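PDB 1JAK: beta-N-acetylhexosaminidase from Streptomyces plicatus, which catalyses the hydrolysis of terminal, beta-linked N-acetylhexosamine residues from glycans, as a family 20 glycoside hydrolase that works by substrate-assisted catalysis. Local coordinates for residues A[30-35]-A[474-479]; A[46-51]-A[75-80]; A[128-133]-A[144-149]; A[264-269]-A[291-296]; A[417-422]-A[505-510]. All blocks are in the same frame, centred on the assembly; numbering follows the deposited sequence.

Interaction 1 (A[30-35]-A[474-479])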
# COMPACT_ATOMS: atom_id res chain seq x y z
N ALA A 30 0.68 -7.22 -14.69
CA ALA A 30 0.49 -8.11 -15.83
C ALA A 30 -0.36 -9.28 -15.34
O ALA A 30 -0.07 -9.86 -14.30
CB ALA A 30 1.85 -8.62 -16.32
N PRO A 31 -1.44 -9.62 -16.06
CA PRO A 31 -2.27 -10.74 -15.60
C PRO A 31 -1.55 -12.08 -15.81
O PRO A 31 -0.70 -12.20 -16.70
CB PRO A 31 -3.52 -10.63 -16.47
CG PRO A 31 -3.57 -9.18 -16.84
CD PRO A 31 -2.12 -8.87 -17.13
N ALA A 32 -1.89 -13.06 -14.99
CA ALA A 32 -1.27 -14.38 -15.07
C ALA A 32 -1.49 -15.04 -16.43
O ALA A 32 -0.61 -15.73 -16.95
CB ALA A 32 -1.81 -15.28 -13.96
N SER A 33 -2.67 -14.82 -17.01
CA SER A 33 -3.00 -15.39 -18.30
C SER A 33 -3.89 -14.46 -19.11
O SER A 33 -4.92 -14.00 -18.63
CB SER A 33 -3.71 -16.73 -18.12
OG SER A 33 -4.13 -17.25 -19.37
N VAL A 34 -3.49 -14.19 -20.35
CA VAL A 34 -4.26 -13.32 -21.24
C VAL A 34 -4.45 -14.04 -22.57
O VAL A 34 -3.48 -14.42 -23.23
CB VAL A 34 -3.53 -11.99 -21.50
CG1 VAL A 34 -4.41 -11.08 -22.36
CG2 VAL A 34 -3.20 -11.30 -20.18
N ASP A 35 -5.71 -14.22 -22.96
CA ASP A 35 -6.04 -14.90 -24.21
C ASP A 35 -6.98 -14.04 -25.04
O ASP A 35 -8.20 -14.19 -24.99
CB ASP A 35 -6.68 -16.25 -23.90
CG ASP A 35 -7.02 -17.04 -25.14
OD1 ASP A 35 -6.39 -16.80 -26.20
OD2 ASP A 35 -7.90 -17.93 -25.06
N TRP A 474 2.08 -9.03 -7.46
CA TRP A 474 1.00 -9.79 -8.10
C TRP A 474 1.32 -10.74 -9.26
O TRP A 474 0.91 -11.91 -9.25
CB TRP A 474 -0.09 -8.80 -8.55
CG TRP A 474 -1.25 -9.45 -9.25
CD1 TRP A 474 -1.27 -9.98 -10.52
CD2 TRP A 474 -2.55 -9.69 -8.70
NE1 TRP A 474 -2.49 -10.55 -10.78
CE2 TRP A 474 -3.30 -10.39 -9.68
CE3 TRP A 474 -3.16 -9.40 -7.47
CZ2 TRP A 474 -4.62 -10.79 -9.47
CZ3 TRP A 474 -4.48 -9.80 -7.26
CH2 TRP A 474 -5.20 -10.49 -8.26
N SER A 475 2.04 -10.23 -10.25
CA SER A 475 2.35 -10.99 -11.46
C SER A 475 3.31 -12.17 -11.36
O SER A 475 4.17 -12.22 -10.49
CB SER A 475 2.85 -10.03 -12.54
OG SER A 475 1.91 -8.99 -12.75
N PRO A 476 3.15 -13.15 -12.26
CA PRO A 476 4.02 -14.33 -12.27
C PRO A 476 5.43 -13.90 -12.68
O PRO A 476 5.59 -12.98 -13.47
CB PRO A 476 3.38 -15.23 -13.33
CG PRO A 476 1.93 -14.81 -13.30
CD PRO A 476 2.04 -13.32 -13.22
N ALA A 477 6.44 -14.57 -12.15
CA ALA A 477 7.81 -14.23 -12.49
C ALA A 477 8.02 -14.29 -14.00
O ALA A 477 8.76 -13.49 -14.57
CB ALA A 477 8.77 -15.19 -11.79
N SER A 478 7.35 -15.24 -14.65
CA SER A 478 7.48 -15.40 -16.09
C SER A 478 7.06 -14.19 -16.92
O SER A 478 7.46 -14.05 -18.07
CB SER A 478 6.69 -16.63 -16.56
OG SER A 478 5.31 -16.49 -16.29
N THR A 479 6.25 -13.31 -16.33
CA THR A 479 5.79 -12.12 -17.06
C THR A 479 6.70 -10.92 -16.83
O THR A 479 6.54 -9.89 -17.49
CB THR A 479 4.37 -11.71 -16.64
OG1 THR A 479 4.37 -11.31 -15.27
CG2 THR A 479 3.40 -12.87 -16.84
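Ala30 and Ala32 meet Ser475, Pro476 and Thr479 in an interdomain contact: the lead-in to strand 33-36, in domain 2 of this family 20 enzyme, lies against the loop after helix 465-474 of the alpha/beta-barrel domain. One hydrogen bond and a small apolar patch make it, burying 242 Å² in all. Ser475 OG donates to Ala30 O at 2.7 Å, in the carbonyl plane and on a lone pair, with a C=O...donor angle of 121°. The hydroxyl faces Ala30 because OG stands beside its own backbone N, opposite the carbonyl carbon (chi1 -55°). Replacing Ser475 with an alanine removes that hydroxyl and would probably leave Ala30 O without this donor in a buried part of the interface. The backbone N of Ala30 has a separate acceptor, Glu471 OE1 on the preceding helix.

The Trp474 ring presents its CD1 edge to Ala30 O, 4.0 Å away. Its NE1 bonds Asp153 OD1, which also accepts from Ala32 N, so one carboxylate oxygen in the neighbouring strand holds both segments. Pro476 supplies the apolar part, its CG packing on Ala32 CB at 3.8 Å. Beyond it the 3-10 turn is fixed by Pro476 O, which accepts from both Thr479 N and, at 2.7 Å, Thr479 OG1; that same OG1 lies 3.8 Å from Ala30 CB.

Interaction 2 (A[46-51]-A[75-80])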
# COMPACT_ATOMS: atom_id res chain seq x y z
N GLY A 46 -27.61 1.91 -22.21
CA GLY A 46 -28.51 1.03 -21.47
C GLY A 46 -27.87 -0.13 -20.73
O GLY A 46 -28.57 -1.00 -20.21
N THR A 47 -26.55 -0.14 -20.65
CA THR A 47 -25.87 -1.24 -19.96
C THR A 47 -26.19 -1.32 -18.48
O THR A 47 -26.14 -0.33 -17.75
CB THR A 47 -24.34 -1.13 -20.13
OG1 THR A 47 -23.99 -1.29 -21.51
CG2 THR A 47 -23.64 -2.22 -19.31
N HIS A 48 -26.54 -2.53 -18.04
CA HIS A 48 -26.85 -2.81 -16.64
C HIS A 48 -25.69 -3.59 -16.04
O HIS A 48 -24.98 -4.30 -16.75
CB HIS A 48 -28.12 -3.67 -16.53
CG HIS A 48 -29.39 -2.93 -16.80
ND1 HIS A 48 -29.47 -1.88 -17.68
CD2 HIS A 48 -30.64 -3.13 -16.34
CE1 HIS A 48 -30.72 -1.45 -17.75
NE2 HIS A 48 -31.45 -2.19 -16.94
N ILE A 49 -25.50 -3.45 -14.73
CA ILE A 49 -24.46 -4.19 -14.03
C ILE A 49 -25.21 -5.24 -13.22
O ILE A 49 -25.90 -4.92 -12.25
CB ILE A 49 -23.64 -3.28 -13.09
CG1 ILE A 49 -22.80 -2.32 -13.93
CG2 ILE A 49 -22.75 -4.13 -12.19
CD1 ILE A 49 -22.14 -1.22 -13.12
N ARG A 50 -25.10 -6.50 -13.64
CA ARG A 50 -25.77 -7.61 -12.98
C ARG A 50 -24.85 -8.22 -11.93
O ARG A 50 -23.71 -8.56 -12.22
CB ARG A 50 -26.15 -8.68 -14.01
CG ARG A 50 -26.77 -9.95 -13.44
CD ARG A 50 -28.13 -9.70 -12.81
NE ARG A 50 -28.92 -10.93 -12.73
CZ ARG A 50 -28.66 -11.95 -11.92
NH1 ARG A 50 -27.61 -11.91 -11.11
NH2 ARG A 50 -29.44 -13.02 -11.94
N VAL A 51 -25.36 -8.34 -10.71
CA VAL A 51 -24.60 -8.91 -9.60
C VAL A 51 -25.42 -9.99 -8.92
O VAL A 51 -26.62 -10.12 -9.16
CB VAL A 51 -24.25 -7.84 -8.55
CG1 VAL A 51 -23.42 -6.73 -9.18
CG2 VAL A 51 -25.52 -7.28 -7.93
N ARG A 75 -26.63 5.66 -16.70
CA ARG A 75 -27.29 5.32 -15.44
C ARG A 75 -26.57 4.16 -14.75
O ARG A 75 -26.31 4.21 -13.55
CB ARG A 75 -28.75 4.92 -15.71
CG ARG A 75 -29.54 4.62 -14.45
CD ARG A 75 -30.86 3.95 -14.78
NE ARG A 75 -31.59 3.59 -13.56
CZ ARG A 75 -32.60 2.73 -13.52
NH1 ARG A 75 -33.02 2.13 -14.62
NH2 ARG A 75 -33.20 2.47 -12.36
N LEU A 76 -26.27 3.12 -15.52
CA LEU A 76 -25.57 1.94 -15.01
C LEU A 76 -26.18 1.40 -13.73
O LEU A 76 -25.53 1.34 -12.69
CB LEU A 76 -24.09 2.28 -14.78
CG LEU A 76 -23.29 2.57 -16.05
CD1 LEU A 76 -21.95 3.18 -15.67
CD2 LEU A 76 -23.10 1.29 -16.84
N PRO A 77 -27.45 0.97 -13.78
CA PRO A 77 -28.10 0.43 -12.59
C PRO A 77 -27.48 -0.89 -12.17
O PRO A 77 -27.03 -1.67 -13.01
CB PRO A 77 -29.55 0.27 -13.04
CG PRO A 77 -29.39 -0.11 -14.48
CD PRO A 77 -28.33 0.85 -14.96
N VAL A 78 -27.43 -1.13 -10.86
CA VAL A 78 -26.88 -2.37 -10.32
C VAL A 78 -28.08 -3.21 -9.88
O VAL A 78 -28.86 -2.80 -9.01
CB VAL A 78 -25.96 -2.09 -9.11
CG1 VAL A 78 -25.44 -3.40 -8.52
CG2 VAL A 78 -24.79 -1.22 -9.56
N THR A 79 -28.23 -4.38 -10.48
CA THR A 79 -29.36 -5.26 -10.20
C THR A 79 -28.97 -6.72 -10.03
O THR A 79 -27.95 -7.18 -10.55
CB THR A 79 -30.39 -5.15 -11.35
OG1 THR A 79 -31.41 -6.14 -11.17
CG2 THR A 79 -29.71 -5.36 -12.70
N ALA A 80 -29.81 -7.46 -9.31
CA ALA A 80 -29.58 -8.88 -9.07
C ALA A 80 -30.52 -9.72 -9.94
O ALA A 80 -30.78 -10.89 -9.63
CB ALA A 80 -29.80 -9.20 -7.59
O HOH W 1 -27.00 2.25 -17.96
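Ile49 and Val78, with Arg50 and Thr79, form the parallel strand pairing of a beta-alpha-beta unit, strand 49-50, helix 55-72, strand 78-79, in domain 2. Three nearly straight backbone bonds fix the register: Ile49 N to Pro77 O at 2.9 Å, Thr79 N to Ile49 O at 3.0 Å and Val51 N to Thr79 O at 2.8 Å. Just before the ladder begins, a water accepts from Leu76 N and donates to Thr47 O at 2.7 Å, bridging the two segments.

Ile49 and Val78 share the face turned to helix 55-72, which touches Val78 through Asp62 and Leu76 through Leu68. Val51 joins them, its CG2 lying 3.9 Å from Val78 CG1.

On the Arg50 and Thr79 face, His48 makes a CH-pi contact: Pro77 CG lies over the face of the imidazole, 3.5 Å from the centroid of the His48 ring and only 5° off its normal. The arginine leaves the strand extended and then bends at chi2 (66°), which brings its guanidinium flat over the end of the partner strand. Arg50 CZ lies 3.3 Å from Ala80 O, which approaches over one face of the group and is not hydrogen-bonded to it. The N-H groups make weak bonds instead, NH1 to Val51 O and NE to Gly82 O. A leucine in place of Arg50 lacks these donors and would probably leave Val51 O and Gly82 O each without that bond, and the Ala80 carbonyl without its flat cover. Two parallel strands, here adjacent, joined through an intervening helix make the beta-alpha-beta crossover.

Interaction 3 (A[128-133]-A[144-149])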
# COMPACT_ATOMS: atom_id res chain seq x y z
N GLN A 128 -8.73 -0.49 -16.76
CA GLN A 128 -7.54 -0.27 -17.56
C GLN A 128 -7.78 -0.69 -19.02
O GLN A 128 -7.10 -0.22 -19.93
CB GLN A 128 -6.33 -1.01 -16.98
CG GLN A 128 -5.73 -0.29 -15.77
CD GLN A 128 -4.44 -0.93 -15.28
OE1 GLN A 128 -3.59 -1.31 -16.09
NE2 GLN A 128 -4.28 -1.03 -13.97
N LEU A 129 -8.76 -1.57 -19.23
CA LEU A 129 -9.09 -2.02 -20.58
C LEU A 129 -9.91 -0.92 -21.26
O LEU A 129 -9.84 -0.74 -22.47
CB LEU A 129 -9.89 -3.33 -20.53
CG LEU A 129 -9.10 -4.52 -19.98
CD1 LEU A 129 -10.00 -5.74 -19.86
CD2 LEU A 129 -7.92 -4.82 -20.90
N LEU A 130 -10.68 -0.18 -20.47
CA LEU A 130 -11.46 0.93 -20.99
C LEU A 130 -10.48 2.06 -21.33
O LEU A 130 -9.35 2.06 -20.83
CB LEU A 130 -12.48 1.40 -19.95
CG LEU A 130 -13.67 0.45 -19.75
CD1 LEU A 130 -14.44 0.83 -18.50
CD2 LEU A 130 -14.57 0.52 -20.98
N PRO A 131 -10.89 3.01 -22.18
CA PRO A 131 -10.04 4.14 -22.59
C PRO A 131 -9.80 5.18 -21.50
O PRO A 131 -10.56 5.27 -20.53
CB PRO A 131 -10.80 4.72 -23.78
CG PRO A 131 -12.23 4.50 -23.38
CD PRO A 131 -12.20 3.07 -22.85
N PRO A 132 -8.74 6.00 -21.65
CA PRO A 132 -8.37 7.04 -20.69
C PRO A 132 -9.52 7.98 -20.33
O PRO A 132 -9.58 8.51 -19.22
CB PRO A 132 -7.24 7.78 -21.40
CG PRO A 132 -6.61 6.71 -22.23
CD PRO A 132 -7.80 5.98 -22.79
N ALA A 133 -10.43 8.18 -21.28
CA ALA A 133 -11.57 9.06 -21.06
C ALA A 133 -12.41 8.63 -19.85
O ALA A 133 -13.15 9.43 -19.29
CB ALA A 133 -12.45 9.09 -22.31
N TRP A 144 -16.63 3.29 -25.37
CA TRP A 144 -16.31 2.52 -24.17
C TRP A 144 -16.06 1.07 -24.55
O TRP A 144 -16.83 0.17 -24.22
CB TRP A 144 -17.47 2.64 -23.17
CG TRP A 144 -17.80 4.07 -22.89
CD1 TRP A 144 -18.97 4.72 -23.18
CD2 TRP A 144 -16.93 5.04 -22.31
NE1 TRP A 144 -18.87 6.05 -22.83
CE2 TRP A 144 -17.63 6.27 -22.29
CE3 TRP A 144 -15.62 5.00 -21.81
CZ2 TRP A 144 -17.06 7.45 -21.78
CZ3 TRP A 144 -15.06 6.17 -21.31
CH2 TRP A 144 -15.78 7.38 -21.30
N LEU A 145 -14.94 0.85 -25.24
CA LEU A 145 -14.55 -0.46 -25.72
C LEU A 145 -13.69 -1.27 -24.75
O LEU A 145 -12.85 -0.72 -24.04
CB LEU A 145 -13.78 -0.31 -27.04
CG LEU A 145 -14.55 0.32 -28.20
CD1 LEU A 145 -13.59 0.68 -29.32
CD2 LEU A 145 -15.62 -0.65 -28.68
N VAL A 146 -13.93 -2.57 -24.73
CA VAL A 146 -13.19 -3.50 -23.89
C VAL A 146 -12.73 -4.65 -24.79
O VAL A 146 -13.56 -5.43 -25.27
CB VAL A 146 -14.06 -4.07 -22.76
CG1 VAL A 146 -13.24 -5.01 -21.88
CG2 VAL A 146 -14.64 -2.94 -21.93
N ALA A 147 -11.43 -4.75 -25.01
CA ALA A 147 -10.86 -5.79 -25.86
C ALA A 147 -11.50 -7.16 -25.61
O ALA A 147 -11.79 -7.52 -24.47
CB ALA A 147 -9.36 -5.87 -25.65
N GLY A 148 -11.72 -7.91 -26.69
CA GLY A 148 -12.33 -9.22 -26.56
C GLY A 148 -11.35 -10.30 -26.15
O GLY A 148 -10.16 -10.24 -26.48
N GLY A 149 -11.84 -11.29 -25.42
CA GLY A 149 -10.98 -12.38 -24.99
C GLY A 149 -11.20 -12.79 -23.55
O GLY A 149 -12.20 -12.43 -22.93
O HOH W 2 -9.51 -2.95 -24.04
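Leu130 and Val146 form the tight end of this contact: Leu130 CD2 comes to 3.6 Å from Val146 CG2, and Leu145 O lies almost as near to that Leu130 methyl, CD2. The other methyl of Val146, held anti to the backbone N (chi1 -179°), turns to Leu129; the Leu129 side chain crosses the valine at about a right angle, CD1 3.9 Å from Val146 CG1. Each branch of the valine therefore has its own leucine.

Further along, the six-membered part of the Trp144 indole makes the contacts. Pro131 CG reaches Trp144 CE3 at 3.8 Å, while the backbone C of Ala133 lies at the ring edge, near its plane, and Ala133 CB is 3.9 Å from Trp144 CH2. The contact joins the end of helix 116-129 and the residues just after it to strand 145-153 in the mixed sheet of domain 2. Helix 55-72 covers the same surface, Leu68 touching Leu130 and Ala71 and Thr72 touching Trp144.

The backbones, by contrast, meet loosely and without a direct bond. Leu129 O and Leu145 O, both acceptors, stand 3.4 Å apart. Beside them a water bridges the two backbones, donating to Leu129 O at 2.7 Å and accepting from Ala147 N at 2.8 Å.

Interaction 4 (A[264-269]-A[291-296])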
# COMPACT_ATOMS: atom_id res chain seq x y z
N TYR A 264 5.12 13.20 27.43
CA TYR A 264 5.18 12.73 28.81
C TYR A 264 6.61 12.63 29.33
O TYR A 264 7.34 11.70 29.01
CB TYR A 264 4.49 11.36 28.93
CG TYR A 264 2.99 11.44 28.76
CD1 TYR A 264 2.40 11.35 27.50
CD2 TYR A 264 2.16 11.65 29.86
CE1 TYR A 264 1.01 11.48 27.34
CE2 TYR A 264 0.79 11.79 29.72
CZ TYR A 264 0.22 11.70 28.46
OH TYR A 264 -1.14 11.85 28.32
N ALA A 265 6.99 13.60 30.15
CA ALA A 265 8.33 13.65 30.72
C ALA A 265 8.77 12.34 31.36
O ALA A 265 9.92 11.93 31.23
CB ALA A 265 8.41 14.79 31.74
N GLU A 266 7.84 11.67 32.05
CA GLU A 266 8.15 10.42 32.74
C GLU A 266 8.70 9.29 31.87
O GLU A 266 9.39 8.39 32.37
CB GLU A 266 6.91 9.93 33.49
CG GLU A 266 5.73 9.62 32.60
CD GLU A 266 4.43 9.51 33.37
OE1 GLU A 266 4.30 8.58 34.20
OE2 GLU A 266 3.54 10.36 33.14
N LEU A 267 8.40 9.31 30.57
CA LEU A 267 8.87 8.27 29.67
C LEU A 267 10.35 8.42 29.32
O LEU A 267 10.97 7.49 28.80
CB LEU A 267 8.06 8.29 28.37
CG LEU A 267 6.56 8.04 28.49
CD1 LEU A 267 5.92 8.20 27.11
CD2 LEU A 267 6.32 6.65 29.04
N ASN A 268 10.91 9.58 29.62
CA ASN A 268 12.30 9.87 29.30
C ASN A 268 13.28 9.40 30.36
O ASN A 268 13.02 9.50 31.55
CB ASN A 268 12.45 11.37 29.07
CG ASN A 268 11.60 11.85 27.91
OD1 ASN A 268 12.00 11.77 26.75
ND2 ASN A 268 10.40 12.34 28.22
N CYS A 269 14.42 8.88 29.91
CA CYS A 269 15.42 8.38 30.84
C CYS A 269 15.85 9.42 31.88
O CYS A 269 16.13 9.07 33.02
CB CYS A 269 16.65 7.88 30.08
SG CYS A 269 16.50 6.23 29.30
N LYS A 291 13.05 1.64 32.43
CA LYS A 291 11.97 2.16 33.28
C LYS A 291 10.71 1.32 33.17
O LYS A 291 10.31 0.94 32.07
CB LYS A 291 11.64 3.60 32.91
CG LYS A 291 12.67 4.63 33.36
CD LYS A 291 12.17 6.04 33.08
CE LYS A 291 13.10 7.07 33.69
NZ LYS A 291 13.18 6.94 35.17
N ASP A 292 10.08 1.03 34.30
CA ASP A 292 8.86 0.24 34.30
C ASP A 292 7.71 0.92 33.57
O ASP A 292 6.94 0.27 32.87
CB ASP A 292 8.41 -0.09 35.72
CG ASP A 292 9.25 -1.16 36.38
OD1 ASP A 292 9.70 -2.09 35.67
OD2 ASP A 292 9.45 -1.09 37.61
N VAL A 293 7.58 2.24 33.74
CA VAL A 293 6.49 2.97 33.10
C VAL A 293 6.48 2.78 31.59
O VAL A 293 5.42 2.84 30.95
CB VAL A 293 6.57 4.49 33.42
CG1 VAL A 293 7.79 5.10 32.76
CG2 VAL A 293 5.29 5.18 32.96
N THR A 294 7.65 2.54 31.01
CA THR A 294 7.76 2.34 29.57
C THR A 294 6.86 1.21 29.07
O THR A 294 6.22 1.34 28.03
CB THR A 294 9.22 2.00 29.19
OG1 THR A 294 10.05 3.12 29.49
CG2 THR A 294 9.32 1.68 27.70
N TYR A 295 6.83 0.12 29.82
CA TYR A 295 6.03 -1.04 29.43
C TYR A 295 4.55 -0.88 29.72
O TYR A 295 3.71 -1.50 29.06
CB TYR A 295 6.63 -2.28 30.10
CG TYR A 295 8.09 -2.40 29.71
CD1 TYR A 295 8.46 -2.88 28.46
CD2 TYR A 295 9.09 -1.89 30.54
CE1 TYR A 295 9.79 -2.84 28.03
CE2 TYR A 295 10.42 -1.85 30.13
CZ TYR A 295 10.76 -2.32 28.87
OH TYR A 295 12.07 -2.25 28.44
N ASP A 296 4.20 -0.03 30.68
CA ASP A 296 2.80 0.23 30.97
C ASP A 296 2.28 1.04 29.78
O ASP A 296 1.18 0.80 29.27
CB ASP A 296 2.63 1.05 32.25
CG ASP A 296 2.98 0.26 33.50
OD1 ASP A 296 2.67 -0.95 33.54
OD2 ASP A 296 3.54 0.85 34.44
O HOH W 3 10.22 8.33 35.02
O HOH W 4 10.03 5.21 27.82
O HOH W 5 14.29 9.44 35.23
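Lys291, just before helix 292-307, and Val293 in its first turn meet the 3-10 turn 265-267 and the residues after it through van der Waals contacts and water bridges, with a disulfide close by. Among the van der Waals contacts, Val293 CG1 sits 3.7 Å from Glu266 O, and Leu267 CD2 reaches the same methyl more distantly, at 4.3 Å. With chi1 at 68°, CG1 is placed between the backbone N and the carbonyl carbon, while CG2 is turned to Glu266 OE1. The aliphatic part of Lys291 runs past the carbonyls of Glu266, Asn268 and Cys269, its CE 3.2 Å from Asn268 O.

Polar links are carried by water. A bend at chi4 (-62°) brings Lys291 NZ to a water at 2.7 Å, and that water donates to Cys269 O; a second water, bound to Glu266 O, takes only a weak bond from NZ. A third donates to both Leu267 O and Thr294 OG1, and the threonine hydroxyl also bonds Cys288 O. Within the first segment, Asn268 ND2 donates to Ala265 O at 3.1 Å from well above the carbonyl plane, on the same face as Asn268 N, and has another acceptor in Leu261 O.

The covalent element is the disulfide Cys269-Cys288. The whole belongs to a long beta-alpha connection of an alpha/beta barrel, part of it (269-288) closed by that disulfide, leading from strand 246-250 to helix 292-307, before strand 313-315.

Interaction 5 (A[417-422]-A[505-510])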
# COMPACT_ATOMS: atom_id res chain seq x y z
N TYR A 417 20.01 7.08 -5.95
CA TYR A 417 18.88 7.46 -6.78
C TYR A 417 18.16 6.21 -7.26
O TYR A 417 18.77 5.16 -7.43
CB TYR A 417 19.36 8.31 -7.96
CG TYR A 417 19.97 9.60 -7.48
CD1 TYR A 417 19.20 10.50 -6.75
CD2 TYR A 417 21.32 9.87 -7.66
CE1 TYR A 417 19.77 11.65 -6.20
CE2 TYR A 417 21.90 11.03 -7.12
CZ TYR A 417 21.11 11.90 -6.39
OH TYR A 417 21.66 13.04 -5.83
N VAL A 418 16.85 6.33 -7.45
CA VAL A 418 16.06 5.17 -7.86
C VAL A 418 15.13 5.50 -9.02
O VAL A 418 14.02 5.99 -8.81
CB VAL A 418 15.24 4.63 -6.67
CG1 VAL A 418 14.46 3.39 -7.08
CG2 VAL A 418 16.18 4.31 -5.50
N GLU A 419 15.59 5.24 -10.24
CA GLU A 419 14.77 5.48 -11.41
C GLU A 419 13.73 4.37 -11.53
O GLU A 419 13.73 3.41 -10.76
CB GLU A 419 15.62 5.54 -12.68
CG GLU A 419 15.88 6.96 -13.20
CD GLU A 419 14.66 7.58 -13.90
OE1 GLU A 419 13.58 6.95 -13.90
OE2 GLU A 419 14.80 8.69 -14.45
N VAL A 420 12.84 4.52 -12.50
CA VAL A 420 11.77 3.56 -12.70
C VAL A 420 12.24 2.13 -12.96
O VAL A 420 11.71 1.19 -12.37
CB VAL A 420 10.86 4.02 -13.85
CG1 VAL A 420 9.68 3.07 -13.99
CG2 VAL A 420 10.37 5.44 -13.56
N GLN A 421 13.24 1.95 -13.81
CA GLN A 421 13.71 0.59 -14.08
C GLN A 421 14.27 -0.08 -12.83
O GLN A 421 13.95 -1.24 -12.55
CB GLN A 421 14.75 0.55 -15.20
CG GLN A 421 15.26 -0.86 -15.45
CD GLN A 421 16.15 -0.99 -16.68
OE1 GLN A 421 16.47 -0.01 -17.34
NE2 GLN A 421 16.54 -2.22 -16.99
N ARG A 422 15.09 0.63 -12.07
CA ARG A 422 15.67 0.04 -10.87
C ARG A 422 14.59 -0.41 -9.89
O ARG A 422 14.70 -1.47 -9.27
CB ARG A 422 16.60 1.04 -10.16
CG ARG A 422 17.30 0.43 -8.94
CD ARG A 422 18.18 1.43 -8.21
NE ARG A 422 18.92 0.80 -7.12
CZ ARG A 422 19.96 -0.01 -7.29
NH1 ARG A 422 20.39 -0.30 -8.52
NH2 ARG A 422 20.57 -0.54 -6.24
N ARG A 505 7.70 12.04 -15.39
CA ARG A 505 7.82 11.55 -16.76
C ARG A 505 9.24 11.05 -17.02
O ARG A 505 10.03 11.70 -17.72
CB ARG A 505 7.45 12.65 -17.75
CG ARG A 505 5.97 13.00 -17.75
CD ARG A 505 5.68 14.12 -18.75
NE ARG A 505 6.08 13.74 -20.10
CZ ARG A 505 5.34 13.01 -20.93
NH1 ARG A 505 4.15 12.56 -20.54
NH2 ARG A 505 5.80 12.70 -22.13
N SER A 506 9.56 9.90 -16.44
CA SER A 506 10.88 9.30 -16.58
C SER A 506 11.32 9.13 -18.03
O SER A 506 10.55 8.65 -18.86
CB SER A 506 10.91 7.94 -15.89
OG SER A 506 12.14 7.29 -16.14
N PRO A 507 12.57 9.50 -18.33
CA PRO A 507 13.06 9.35 -19.70
C PRO A 507 13.24 7.88 -20.09
O PRO A 507 13.44 7.57 -21.26
CB PRO A 507 14.38 10.13 -19.67
CG PRO A 507 14.84 9.95 -18.25
CD PRO A 507 13.57 10.16 -17.47
N GLN A 508 13.17 6.99 -19.10
CA GLN A 508 13.33 5.56 -19.35
C GLN A 508 12.05 4.94 -19.91
O GLN A 508 12.06 3.81 -20.39
CB GLN A 508 13.68 4.81 -18.06
CG GLN A 508 14.88 5.33 -17.29
CD GLN A 508 15.19 4.46 -16.08
OE1 GLN A 508 14.28 3.98 -15.41
NE2 GLN A 508 16.48 4.26 -15.80
N VAL A 509 10.95 5.68 -19.82
CA VAL A 509 9.65 5.20 -20.28
C VAL A 509 9.17 5.93 -21.52
O VAL A 509 9.15 7.16 -21.56
CB VAL A 509 8.61 5.37 -19.15
CG1 VAL A 509 7.26 4.82 -19.60
CG2 VAL A 509 9.09 4.66 -17.89
N PRO A 510 8.76 5.18 -22.57
CA PRO A 510 8.27 5.76 -23.82
C PRO A 510 6.80 6.18 -23.74
O PRO A 510 5.96 5.63 -24.46
CB PRO A 510 8.51 4.64 -24.82
CG PRO A 510 8.17 3.43 -24.01
CD PRO A 510 8.84 3.71 -22.67
O HOH W 6 17.37 2.50 -13.33
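A type I turn from Ser506 to Val509 faces the N-terminus of helix 420-424, where Glu419 holds the N-cap position and the Val420 and Ser506 CA atoms stand 7.0 Å apart. The Glu419 carboxylate folds back, bent at chi2 (-76°), so that OE1 serves two donors. Val420 N donates to the anti lone pair of Glu419 OE1 at 2.9 Å; Ser506 OG donates to Glu419 OE1 at 2.7 Å from the syn side, 31° out of the carboxylate plane. The same hydroxyl accepts from Gln508 N, closing an ST turn, and Glu419 OE2 is hydrogen-bonded to Tyr504 OH.

The extended Gln508 crosses Glu419 at a slant and places OE1 in line with the next helical N-H: Gln421 N donates to Gln508 OE1 at 2.8 Å, within the amide carbonyl plane and with a straight N-H...O angle of 167°. The two acceptor oxygens, Glu419 OE1 and Gln508 OE1, lie 3.4 Å apart, a closeness that the N-H groups of the first helical turn probably help to offset. Gln508 NE2 bonds a water that takes a weak bond from Arg422 N.

Packing is tight at Val420, whose CG2 is pressed to 3.5 Å from Ser506 CB, closer than usual for two carbons. Helix 482-490 backs the contact, with Trp482 and Leu489 against Val420 and Ala490 against Val509, so both the C-terminal loop and short helix 420-424 pack on helix 482-490.

In the fold
Interactions 1, 2 and 3 all reach the mixed sheet of domain 2. Interactions 1 and 3, on its neighbouring strands 33-36 and 145-153, come within about 3 Å at their nearest atoms without touching, and interaction 2 lies about 18 Å from interaction 3 between centres. Interaction 1 ties that domain to the barrel. Interaction 5 is about 22 Å from interaction 1 between centres, and their segments alternate along the chain. Interaction 4 is remote, about 51 Å from interaction 1 between centres and on the opposite side of the chain's centre. No segment supplies a residue of the GalNAc-isofagomine pocket, but 417-422 follows shortly after Trp414, and Val282 falls between 264-269 and 291-296 in sequence.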